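Local coordinates for protein PP1b (Porcine reproductive and respiratory syndrome virus, PDB 6JDR) that probably unwinds RNA and DNA duplexes with 5' to 3' polarity at the expense of ATP, as the nsp10 helicase part of the viral replicase polyprotein, at residues A[15-18]-A[22-25]; A[28-33]-A[38-43]. The protein carries 1 engineered substitution. All coordinates share one frame; numbering follows the deposited sequence.

Contact 1. Residues A[15-18]-A[22-25]; sequences PYAT and LDVC. With ZN (zinc ion), chain C.
Thr18 and Leu22 grip each other twice. The backbone N of Thr18 gives a 2.7 Å hydrogen bond to O of Leu22, tilted 21° from that carbonyl's plane, and Leu22 N answers with a 2.9 Å bond to the side-chain OG1 of Thr18. Chi1 of 68° tucks OG1 between the backbone N and the carbonyl carbon of Thr18, where it accepts from Leu22 N, just before strand 23-24, and also lies 3.3 Å from Leu22 CB. Further along, Val24 N donates an almost straight bond (177°) to O of Tyr16, coming from above the carbonyl plane; the return bond, Tyr16 N to Val24 O at 3.4 Å, is weak. Tyr16 and Val24 thus form an antiparallel hydrogen-bonded pair, Ala17 and Asp23 the adjoining non-hydrogen-bonded one. Val24 CG2 approaches Tyr16 CB at 4.2 Å, and Val24 CG1 touches Thr18 CG2. Asp23 turns its carboxylate to Arg94 and Arg5 in salt bridges. At the hairpin's end Cys25 SG ligates a zinc ion at 2.3 Å, with Cys7, Cys10 and His28 completing the site. Ala17 packs on Leu125, just past strand 118-124, and Arg94 belongs to strand 93-97, so the two-stranded hairpin borders the four-stranded antiparallel sheet.

Contact 2. Residues A[28-33]-A[38-43]; sequences HTHFHQ and IIWCGH. With ZN (zinc ion), chain D; ZN (zinc ion), chain C; ZN (zinc ion), chain B.
Ile39 spreads its two branches over neighbouring residues of segment 28-33. Its CG2 methyl lies 3.7 Å from CB of Thr29, the two side chains crossing at about a right angle, while CD1 reaches CE1 of the His30 ring at 3.9 Å. The branching follows from chi1 of 60°, which puts CG1 between the backbone N and the carbonyl carbon and sends CG2 anti to the carbonyl carbon. Trp40, from the same segment as Ile39, has Ile39 CD1 4.0 Å above one face of the Trp40 ring, offset toward the rim. Trp40 CH2 comes within 4.1 Å of His30 CE1, and these two side chains also cross at about a right angle. OG1 of Thr29 lies at the edge of the His30 imidazole, in its plane, and takes a 2.9 Å hydrogen bond from His30 ND1 that steadies the ring; this hydroxyl also bonds to Val26 O. No hydrogen bond crosses between the segments; the contact is made by van der Waals packing. A type I turn from Ile39 to Gly42 holds Cys41 and is followed by His43, whose O accepts from Ile39 N; Cys41 and His43 bind one zinc ion with Cys50 and Cys53. His28 and His32 serve two other zinc ions, placing this small packed cluster among all three metal centres of the multinuclear zinc-binding domain of arterivirus nsp10.

In the fold
From the N terminus, contact 1 comes first and closes the short hairpin loop 19-21, which carries the zinc ligand Cys20; contact 2 follows and closes the loop 34-37, with ligands His34 and Cys35. The two are in series, neither nested nor crossed, yet their centres are only about 9 Å apart. Tyr16 of the hairpin reaches over to Ile38, Trp40 and Thr29, and Thr18 CG2 packs 3.4 Å from His32 CD2. Cys25 and His28 share one zinc ion, which links the contacts directly. Together they join the hairpin to the metal-bound loops that follow it, within the zinc-binding domain.

Contact 1. Residues A[15-18]-A[22-25]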
loop_
_atom_site.group_PDB
_atom_site.type_symbol
_atom_site.label_atom_id
_atom_site.label_comp_id
_atom_site.label_asym_id
_atom_site.label_seq_id
_atom_site.Cartn_x
_atom_site.Cartn_y
_atom_site.Cartn_z
ATOM N N PRO A 15 -13.240 14.460 30.007
ATOM C CA PRO A 15 -12.806 15.574 30.849
ATOM C C PRO A 15 -11.362 15.445 31.351
ATOM O O PRO A 15 -10.772 16.445 31.751
ATOM C CB PRO A 15 -13.792 15.546 32.028
ATOM C CG PRO A 15 -14.487 14.226 31.976
ATOM C CD PRO A 15 -14.078 13.492 30.733
ATOM N N TYR A 16 -10.804 14.236 31.330
ATOM C CA TYR A 16 -9.456 13.997 31.845
ATOM C C TYR A 16 -8.503 13.557 30.743
ATOM O O TYR A 16 -8.914 13.342 29.602
ATOM C CB TYR A 16 -9.513 12.963 32.973
ATOM C CG TYR A 16 -10.445 13.410 34.074
ATOM C CD1 TYR A 16 -10.000 14.259 35.078
ATOM C CD2 TYR A 16 -11.784 13.029 34.080
ATOM C CE1 TYR A 16 -10.852 14.698 36.075
ATOM C CE2 TYR A 16 -12.645 13.464 35.076
ATOM C CZ TYR A 16 -12.173 14.301 36.069
ATOM O OH TYR A 16 -13.012 14.739 37.063
ATOM N N ALA A 17 -7.225 13.448 31.089
ATOM C CA ALA A 17 -6.202 13.037 30.138
ATOM C C ALA A 17 -5.045 12.325 30.829
ATOM O O ALA A 17 -4.784 12.555 32.010
ATOM C CB ALA A 17 -5.687 14.244 29.376
ATOM N N THR A 18 -4.355 11.463 30.083
ATOM C CA THR A 18 -3.155 10.797 30.587
ATOM C C THR A 18 -1.996 11.770 30.504
ATOM O O THR A 18 -2.035 12.727 29.728
ATOM C CB THR A 18 -2.797 9.523 29.787
ATOM O OG1 THR A 18 -2.373 9.871 28.460
ATOM C CG2 THR A 18 -3.991 8.572 29.716
ATOM N N LEU A 22 -3.088 11.431 26.099
ATOM C CA LEU A 22 -4.308 10.761 25.644
ATOM C C LEU A 22 -5.524 11.269 26.418
ATOM O O LEU A 22 -5.559 11.167 27.646
ATOM C CB LEU A 22 -4.176 9.245 25.824
ATOM C CG LEU A 22 -5.242 8.380 25.144
ATOM C CD1 LEU A 22 -5.066 8.372 23.633
ATOM C CD2 LEU A 22 -5.192 6.962 25.686
ATOM N N ASP A 23 -6.506 11.819 25.703
ATOM C CA ASP A 23 -7.795 12.192 26.300
ATOM C C ASP A 23 -8.565 10.943 26.697
ATOM O O ASP A 23 -8.676 10.006 25.908
ATOM C CB ASP A 23 -8.652 12.984 25.308
ATOM C CG ASP A 23 -8.107 14.365 25.032
ATOM O OD1 ASP A 23 -7.643 15.029 25.985
ATOM O OD2 ASP A 23 -8.154 14.794 23.861
ATOM N N VAL A 24 -9.108 10.937 27.912
ATOM C CA VAL A 24 -9.844 9.782 28.413
ATOM C C VAL A 24 -11.141 10.173 29.113
ATOM O O VAL A 24 -11.241 11.231 29.741
ATOM C CB VAL A 24 -8.988 8.919 29.372
ATOM C CG1 VAL A 24 -7.900 8.185 28.601
ATOM C CG2 VAL A 24 -8.379 9.761 30.485
ATOM N N CYS A 25 -12.131 9.297 28.987
ATOM C CA CYS A 25 -13.402 9.442 29.676
ATOM C C CYS A 25 -13.258 8.907 31.093
ATOM O O CYS A 25 -12.233 8.317 31.443
ATOM C CB CYS A 25 -14.490 8.670 28.930
ATOM S SG CYS A 25 -14.228 6.884 28.904
HETATM ZN ZN ZN C . -13.284 6.051 26.974
#

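Contact 2. Residues A[28-33]-A[38-43]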
loop_
_atom_site.group_PDB
_atom_site.type_symbol
_atom_site.label_atom_id
_atom_site.label_comp_id
_atom_site.label_asym_id
_atom_site.label_seq_id
_atom_site.Cartn_x
_atom_site.Cartn_y
_atom_site.Cartn_z
ATOM N N HIS A 28 -12.218 5.197 31.442
ATOM C CA HIS A 28 -10.848 4.866 31.052
ATOM C C HIS A 28 -9.754 5.537 31.879
ATOM O O HIS A 28 -8.571 5.276 31.654
ATOM C CB HIS A 28 -10.634 5.162 29.570
ATOM C CG HIS A 28 -11.250 4.144 28.668
ATOM N ND1 HIS A 28 -12.388 4.392 27.936
ATOM C CD2 HIS A 28 -10.892 2.868 28.390
ATOM C CE1 HIS A 28 -12.702 3.316 27.239
ATOM N NE2 HIS A 28 -11.810 2.376 27.496
ATOM N N THR A 29 -10.131 6.376 32.843
ATOM C CA THR A 29 -9.161 6.915 33.794
ATOM C C THR A 29 -8.481 5.817 34.618
ATOM O O THR A 29 -7.422 6.050 35.198
ATOM C CB THR A 29 -9.810 7.918 34.780
ATOM O OG1 THR A 29 -10.982 7.338 35.362
ATOM C CG2 THR A 29 -10.185 9.214 34.082
ATOM N N HIS A 30 -9.088 4.634 34.689
ATOM C CA HIS A 30 -8.595 3.569 35.564
ATOM C C HIS A 30 -8.050 2.337 34.816
ATOM O O HIS A 30 -7.801 1.303 35.434
ATOM C CB HIS A 30 -9.716 3.151 36.533
ATOM C CG HIS A 30 -9.927 4.107 37.669
ATOM N ND1 HIS A 30 -10.253 5.435 37.481
ATOM C CD2 HIS A 30 -9.870 3.922 39.009
ATOM C CE1 HIS A 30 -10.382 6.025 38.655
ATOM N NE2 HIS A 30 -10.155 5.129 39.600
ATOM N N PHE A 31 -7.857 2.445 33.502
ATOM C CA PHE A 31 -7.336 1.329 32.705
ATOM C C PHE A 31 -6.147 1.747 31.827
ATOM O O PHE A 31 -5.957 1.223 30.724
ATOM C CB PHE A 31 -8.452 0.725 31.847
ATOM C CG PHE A 31 -9.605 0.187 32.645
ATOM C CD1 PHE A 31 -9.584 -1.113 33.136
ATOM C CD2 PHE A 31 -10.715 0.980 32.907
ATOM C CE1 PHE A 31 -10.647 -1.615 33.872
ATOM C CE2 PHE A 31 -11.784 0.483 33.642
ATOM C CZ PHE A 31 -11.751 -0.815 34.126
ATOM N N HIS A 32 -5.335 2.669 32.341
ATOM C CA HIS A 32 -4.163 3.170 31.628
ATOM C C HIS A 32 -2.944 3.079 32.537
ATOM O O HIS A 32 -2.609 4.026 33.249
ATOM C CB HIS A 32 -4.407 4.608 31.181
ATOM C CG HIS A 32 -3.345 5.156 30.282
ATOM N ND1 HIS A 32 -3.411 5.062 28.909
ATOM C CD2 HIS A 32 -2.200 5.822 30.559
ATOM C CE1 HIS A 32 -2.348 5.639 28.379
ATOM N NE2 HIS A 32 -1.602 6.113 29.359
ATOM N N GLN A 33 -2.283 1.930 32.507
ATOM C CA GLN A 33 -1.174 1.651 33.416
ATOM C C GLN A 33 0.147 2.250 32.937
ATOM O O GLN A 33 1.128 2.258 33.674
ATOM C CB GLN A 33 -1.033 0.139 33.618
ATOM C CG GLN A 33 -2.295 -0.508 34.171
ATOM C CD GLN A 33 -2.109 -1.969 34.534
ATOM O OE1 GLN A 33 -1.399 -2.705 33.855
ATOM N NE2 GLN A 33 -2.759 -2.396 35.609
ATOM N N ILE A 38 -4.372 11.965 36.277
ATOM C CA ILE A 38 -4.851 12.792 37.381
ATOM C C ILE A 38 -6.375 12.854 37.327
ATOM O O ILE A 38 -6.947 13.311 36.339
ATOM C CB ILE A 38 -4.284 14.230 37.335
ATOM C CG1 ILE A 38 -2.746 14.225 37.265
ATOM C CG2 ILE A 38 -4.766 15.032 38.539
ATOM C CD1 ILE A 38 -2.069 13.370 38.316
ATOM N N ILE A 39 -7.024 12.380 38.386
ATOM C CA ILE A 39 -8.482 12.362 38.443
ATOM C C ILE A 39 -9.030 13.420 39.412
ATOM O O ILE A 39 -8.272 14.186 40.008
ATOM C CB ILE A 39 -9.029 10.949 38.772
ATOM C CG1 ILE A 39 -8.516 10.434 40.118
ATOM C CG2 ILE A 39 -8.657 9.980 37.663
ATOM C CD1 ILE A 39 -9.314 9.259 40.640
ATOM N N TRP A 40 -10.355 13.465 39.514
ATOM C CA TRP A 40 -11.106 14.446 40.312
ATOM C C TRP A 40 -10.556 14.780 41.704
ATOM O O TRP A 40 -10.647 15.925 42.125
ATOM C CB TRP A 40 -12.596 14.043 40.407
ATOM C CG TRP A 40 -12.860 12.590 40.717
ATOM C CD1 TRP A 40 -13.075 12.043 41.945
ATOM C CD2 TRP A 40 -12.951 11.508 39.776
ATOM N NE1 TRP A 40 -13.283 10.688 41.832
ATOM C CE2 TRP A 40 -13.212 10.335 40.512
ATOM C CE3 TRP A 40 -12.825 11.416 38.383
ATOM C CZ2 TRP A 40 -13.356 9.085 39.904
ATOM C CZ3 TRP A 40 -12.960 10.172 37.781
ATOM C CH2 TRP A 40 -13.225 9.024 38.542
ATOM N N CYS A 41 -9.979 13.809 42.409
ATOM C CA CYS A 41 -9.389 14.077 43.731
ATOM C C CYS A 41 -7.995 14.719 43.677
ATOM O O CYS A 41 -7.381 14.957 44.720
ATOM C CB CYS A 41 -9.328 12.797 44.566
ATOM S SG CYS A 41 -8.188 11.534 43.946
ATOM N N GLY A 42 -7.492 14.991 42.474
ATOM C CA GLY A 42 -6.203 15.660 42.305
ATOM C C GLY A 42 -4.995 14.743 42.400
ATOM O O GLY A 42 -3.862 15.215 42.438
ATOM N N HIS A 43 -5.231 13.434 42.437
ATOM C CA HIS A 43 -4.155 12.447 42.476
ATOM C C HIS A 43 -4.282 11.516 41.267
ATOM O O HIS A 43 -5.313 11.531 40.578
ATOM C CB HIS A 43 -4.222 11.632 43.771
ATOM C CG HIS A 43 -4.193 12.466 45.014
ATOM N ND1 HIS A 43 -5.235 12.501 45.915
ATOM C CD2 HIS A 43 -3.243 13.296 45.506
ATOM C CE1 HIS A 43 -4.931 13.317 46.908
ATOM N NE2 HIS A 43 -3.727 13.813 46.684
HETATM ZN ZN ZN D . -6.861 10.869 45.502
HETATM ZN ZN ZN C . -13.284 6.051 26.974
HETATM ZN ZN ZN B . 0.315 7.039 29.076
#